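Local coordinates for iron uptake protein A2 (Synechocystis sp., PDB 2VOZ) that binds ferric iron and is probably a substrate-binding subunit of a periplasmic ABC transporter importing it, at residues Tyr227-Lys232 with Asp310-His316. Sequence-based numbering, arbitrary orientation.
Sequences YIRLQK and DPVLAAH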
ATOM      1  N   TYR B 227     -20.936  -9.050  -2.238  1.00  7.15           N
ATOM      2  CA  TYR B 227     -20.900 -10.359  -2.862  1.00  8.21           C
ATOM      3  C   TYR B 227     -19.944 -10.391  -4.064  1.00  8.63           C
ATOM      4  O   TYR B 227     -19.244 -11.387  -4.283  1.00  8.58           O
ATOM      5  CB  TYR B 227     -22.307 -10.764  -3.248  1.00  8.84           C
ATOM      6  CG  TYR B 227     -22.452 -12.202  -3.717  1.00  8.64           C
ATOM      7  CD1 TYR B 227     -22.698 -13.243  -2.807  1.00 10.53           C
ATOM      8  CD2 TYR B 227     -22.344 -12.516  -5.056  1.00  9.29           C
ATOM      9  CE1 TYR B 227     -22.851 -14.560  -3.238  1.00 12.12           C
ATOM     10  CE2 TYR B 227     -22.495 -13.832  -5.501  1.00 10.75           C
ATOM     11  CZ  TYR B 227     -22.758 -14.845  -4.592  1.00 12.53           C
ATOM     12  OH  TYR B 227     -22.891 -16.131  -5.081  1.00 12.74           O
ATOM     13  N   ILE B 228     -19.899  -9.283  -4.795  1.00  8.91           N
ATOM     14  CA  ILE B 228     -18.972  -9.176  -5.937  1.00  9.05           C
ATOM     15  C   ILE B 228     -17.544  -9.331  -5.439  1.00  9.21           C
ATOM     16  O   ILE B 228     -16.736 -10.009  -6.086  1.00 10.36           O
ATOM     17  CB  ILE B 228     -19.202  -7.884  -6.767  1.00  8.77           C
ATOM     18  CG1 ILE B 228     -20.694  -7.656  -7.073  1.00  8.94           C
ATOM     19  CG2 ILE B 228     -18.343  -7.941  -8.055  1.00  9.04           C
ATOM     20  CD1 ILE B 228     -21.373  -8.857  -7.809  1.00  8.31           C
ATOM     21  N   ARG B 229     -17.219  -8.759  -4.268  1.00  9.52           N
ATOM     22  CA  ARG B 229     -15.867  -8.933  -3.696  1.00 10.21           C
ATOM     23  C   ARG B 229     -15.547 -10.382  -3.506  1.00  9.68           C
ATOM     24  O   ARG B 229     -14.472 -10.811  -3.851  1.00  9.71           O
ATOM     25  CB  ARG B 229     -15.723  -8.292  -2.317  1.00 11.15           C
ATOM     26  CG  ARG B 229     -15.718  -6.833  -2.369  1.00 12.87           C
ATOM     27  CD  ARG B 229     -15.515  -6.261  -0.973  1.00 12.95           C
ATOM     28  NE  ARG B 229     -15.865  -4.850  -0.997  1.00 12.07           N
ATOM     29  CZ  ARG B 229     -15.928  -4.086   0.088  1.00 12.73           C
ATOM     30  NH1 ARG B 229     -16.286  -2.821  -0.045  1.00 14.46           N
ATOM     31  NH2 ARG B 229     -15.607  -4.585   1.291  1.00 13.25           N
ATOM     32  N   LEU B 230     -16.490 -11.119  -2.919  1.00  8.76           N
ATOM     33  CA  LEU B 230     -16.286 -12.545  -2.631  1.00  8.96           C
ATOM     34  C   LEU B 230     -16.079 -13.327  -3.942  1.00  8.31           C
ATOM     35  O   LEU B 230     -15.160 -14.138  -4.015  1.00  8.92           O
ATOM     36  CB  LEU B 230     -17.473 -13.122  -1.854  1.00  8.38           C
ATOM     37  CG  LEU B 230     -17.584 -12.576  -0.423  1.00  9.25           C
ATOM     38  CD1 LEU B 230     -18.883 -13.127   0.229  1.00 11.48           C
ATOM     39  CD2 LEU B 230     -16.362 -12.976   0.400  1.00 11.77           C
ATOM     40  N   GLN B 231     -16.864 -13.006  -4.985  1.00  8.20           N
ATOM     41  CA  GLN B 231     -16.748 -13.685  -6.281  1.00  8.62           C
ATOM     42  C   GLN B 231     -15.344 -13.471  -6.875  1.00  9.24           C
ATOM     43  O   GLN B 231     -14.752 -14.375  -7.494  1.00 10.36           O
ATOM     44  CB  GLN B 231     -17.819 -13.172  -7.239  1.00  8.25           C
ATOM     45  CG  GLN B 231     -19.240 -13.656  -6.908  1.00  9.10           C
ATOM     46  CD  GLN B 231     -20.199 -13.207  -7.969  1.00  8.16           C
ATOM     47  OE1 GLN B 231     -20.784 -12.119  -7.871  1.00  8.85           O
ATOM     48  NE2 GLN B 231     -20.349 -14.026  -9.020  1.00 10.81           N
ATOM     49  N   LYS B 232     -14.813 -12.269  -6.682  1.00  9.81           N
ATOM     50  CA  LYS B 232     -13.530 -11.910  -7.267  1.00 10.90           C
ATOM     51  C   LYS B 232     -12.328 -12.422  -6.430  1.00 12.66           C
ATOM     52  O   LYS B 232     -11.159 -12.459  -6.908  1.00 13.14           O
ATOM     53  CB  LYS B 232     -13.482 -10.408  -7.436  1.00 10.52           C
ATOM     54  CG  LYS B 232     -14.319  -9.934  -8.611  1.00 11.73           C
ATOM     55  CD  LYS B 232     -14.195  -8.425  -8.720  1.00 12.88           C
ATOM     56  CE  LYS B 232     -14.957  -7.905  -9.927  1.00 14.42           C
ATOM     57  NZ  LYS B 232     -14.630  -6.475 -10.091  1.00 14.08           N
ATOM     58  N   ASP B 310     -19.388  -3.377 -14.298  1.00 10.61           N
ATOM     59  CA  ASP B 310     -18.421  -4.416 -14.072  1.00 10.71           C
ATOM     60  C   ASP B 310     -19.045  -5.753 -14.491  1.00 10.95           C
ATOM     61  O   ASP B 310     -20.185  -6.026 -14.109  1.00 10.36           O
ATOM     62  CB  ASP B 310     -18.056  -4.486 -12.591  1.00 11.11           C
ATOM     63  CG  ASP B 310     -17.104  -5.628 -12.299  1.00 13.19           C
ATOM     64  OD1 ASP B 310     -17.574  -6.773 -12.096  1.00 16.18           O
ATOM     65  OD2 ASP B 310     -15.889  -5.358 -12.273  1.00 14.20           O
ATOM     66  N   PRO B 311     -18.339  -6.553 -15.285  1.00 10.37           N
ATOM     67  CA  PRO B 311     -18.949  -7.798 -15.818  1.00 10.79           C
ATOM     68  C   PRO B 311     -19.475  -8.771 -14.755  1.00  9.63           C
ATOM     69  O   PRO B 311     -20.531  -9.381 -14.959  1.00 11.21           O
ATOM     70  CB  PRO B 311     -17.823  -8.438 -16.636  1.00 11.42           C
ATOM     71  CG  PRO B 311     -16.800  -7.400 -16.835  1.00 12.91           C
ATOM     72  CD  PRO B 311     -16.968  -6.328 -15.804  1.00 10.94           C
ATOM     73  N   VAL B 312     -18.735  -8.940 -13.654  1.00  9.56           N
ATOM     74  CA  VAL B 312     -19.171  -9.814 -12.557  1.00  9.95           C
ATOM     75  C   VAL B 312     -20.488  -9.286 -11.955  1.00  9.35           C
ATOM     76  O   VAL B 312     -21.438 -10.047 -11.723  1.00  8.96           O
ATOM     77  CB  VAL B 312     -18.068  -9.948 -11.468  1.00  8.63           C
ATOM     78  CG1 VAL B 312     -18.555 -10.884 -10.327  1.00 11.45           C
ATOM     79  CG2 VAL B 312     -16.796 -10.560 -12.080  1.00 11.62           C
ATOM     80  N   LEU B 313     -20.562  -7.980 -11.713  1.00  8.99           N
ATOM     81  CA  LEU B 313     -21.798  -7.390 -11.193  1.00  9.02           C
ATOM     82  C   LEU B 313     -22.916  -7.527 -12.238  1.00  9.65           C
ATOM     83  O   LEU B 313     -24.030  -7.905 -11.899  1.00 10.04           O
ATOM     84  CB  LEU B 313     -21.555  -5.919 -10.836  1.00  8.94           C
ATOM     85  CG  LEU B 313     -22.774  -5.126 -10.385  1.00 10.06           C
ATOM     86  CD1 LEU B 313     -23.382  -5.798  -9.100  1.00  9.00           C
ATOM     87  CD2 LEU B 313     -22.336  -3.698 -10.103  1.00 11.65           C
ATOM     88  N   ALA B 314     -22.597  -7.240 -13.504  1.00 10.54           N
ATOM     89  CA  ALA B 314     -23.598  -7.230 -14.586  1.00 10.14           C
ATOM     90  C   ALA B 314     -24.205  -8.621 -14.796  1.00 10.83           C
ATOM     91  O   ALA B 314     -25.349  -8.724 -15.222  1.00 12.82           O
ATOM     92  CB  ALA B 314     -22.986  -6.712 -15.884  1.00 11.62           C
ATOM     93  N   ALA B 315     -23.446  -9.674 -14.479  1.00 11.01           N
ATOM     94  CA  ALA B 315     -23.922 -11.067 -14.696  1.00 10.46           C
ATOM     95  C   ALA B 315     -25.062 -11.438 -13.746  1.00 11.24           C
ATOM     96  O   ALA B 315     -25.714 -12.475 -13.924  1.00 12.90           O
ATOM     97  CB  ALA B 315     -22.804 -12.041 -14.574  1.00  9.59           C
ATOM     98  N   HIS B 316     -25.286 -10.620 -12.713  1.00 10.34           N
ATOM     99  CA  HIS B 316     -26.432 -10.835 -11.829  1.00 11.27           C
ATOM    100  C   HIS B 316     -27.732 -10.278 -12.396  1.00 12.03           C
ATOM    101  O   HIS B 316     -28.789 -10.463 -11.811  1.00 13.41           O
ATOM    102  CB  HIS B 316     -26.155 -10.211 -10.453  1.00 10.29           C
ATOM    103  CG  HIS B 316     -25.138 -10.967  -9.682  1.00  9.61           C
ATOM    104  ND1 HIS B 316     -25.454 -12.091  -8.959  1.00 12.62           N
ATOM    105  CD2 HIS B 316     -23.808 -10.780  -9.542  1.00  9.13           C
ATOM    106  CE1 HIS B 316     -24.359 -12.565  -8.390  1.00  9.63           C
ATOM    107  NE2 HIS B 316     -23.348 -11.778  -8.711  1.00  9.52           N
TER
HETATM  108  O   HOH W   1     -21.586 -12.861 -11.479  1.00 12.70           O
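The imidazole of His316 meets Gln231 and Tyr227 along its edge. Gln231 OE1 lies in the ring plane and takes a practically straight hydrogen bond from His316 NE2 (2.7 Å, N-H...O 179°), while the amide plane is turned 75° from the ring. Tyr227 CE2 approaches His316 CE1 to 3.7 Å, a rim-to-rim pairing in which neither ring covers the other; the tyrosine ring instead meets that of Tyr134, and its OH bonds to Val245 O. Ile228 CD1 comes obliquely to the imidazole, 3.6 Å from His316 CD2.

Ile228 CG1, which carries CD1, touches Leu313 CD1, while the CG2 methyl packs 3.7 Å from Val312 CG1. One water links Gln231 NE2 to Val312 O, giving both ends of the amide a partner. At the far end the extended Lys232 chain passes Val312 CG2 and brings NZ into a salt bridge with Asp310 OD2 (2.8 Å), above the carboxylate plane. With CG anti to the backbone N (chi1 176°), Asp310 N-caps helix 311-314: OD1 accepts from Leu313 N through its anti lone pair and, weakly, from Val312 N. Lys232 NZ also bonds Asn299 OD1 and forms a salt bridge with Asp52 of the second subunit.

Replacing Asp310 by alanine would probably leave the amides of Val312 and Leu313 without their cap and Lys232 without this carboxylate partner.

The contact thus fastens a short helix to helix 224-232, whose first turn carries the iron ligands Tyr225 and Tyr226, by an apolar centre between two polar clamps. With OE1 as acceptor, His316 NE2 must carry a hydrogen, and the water on Gln231 NE2 supports this amide orientation.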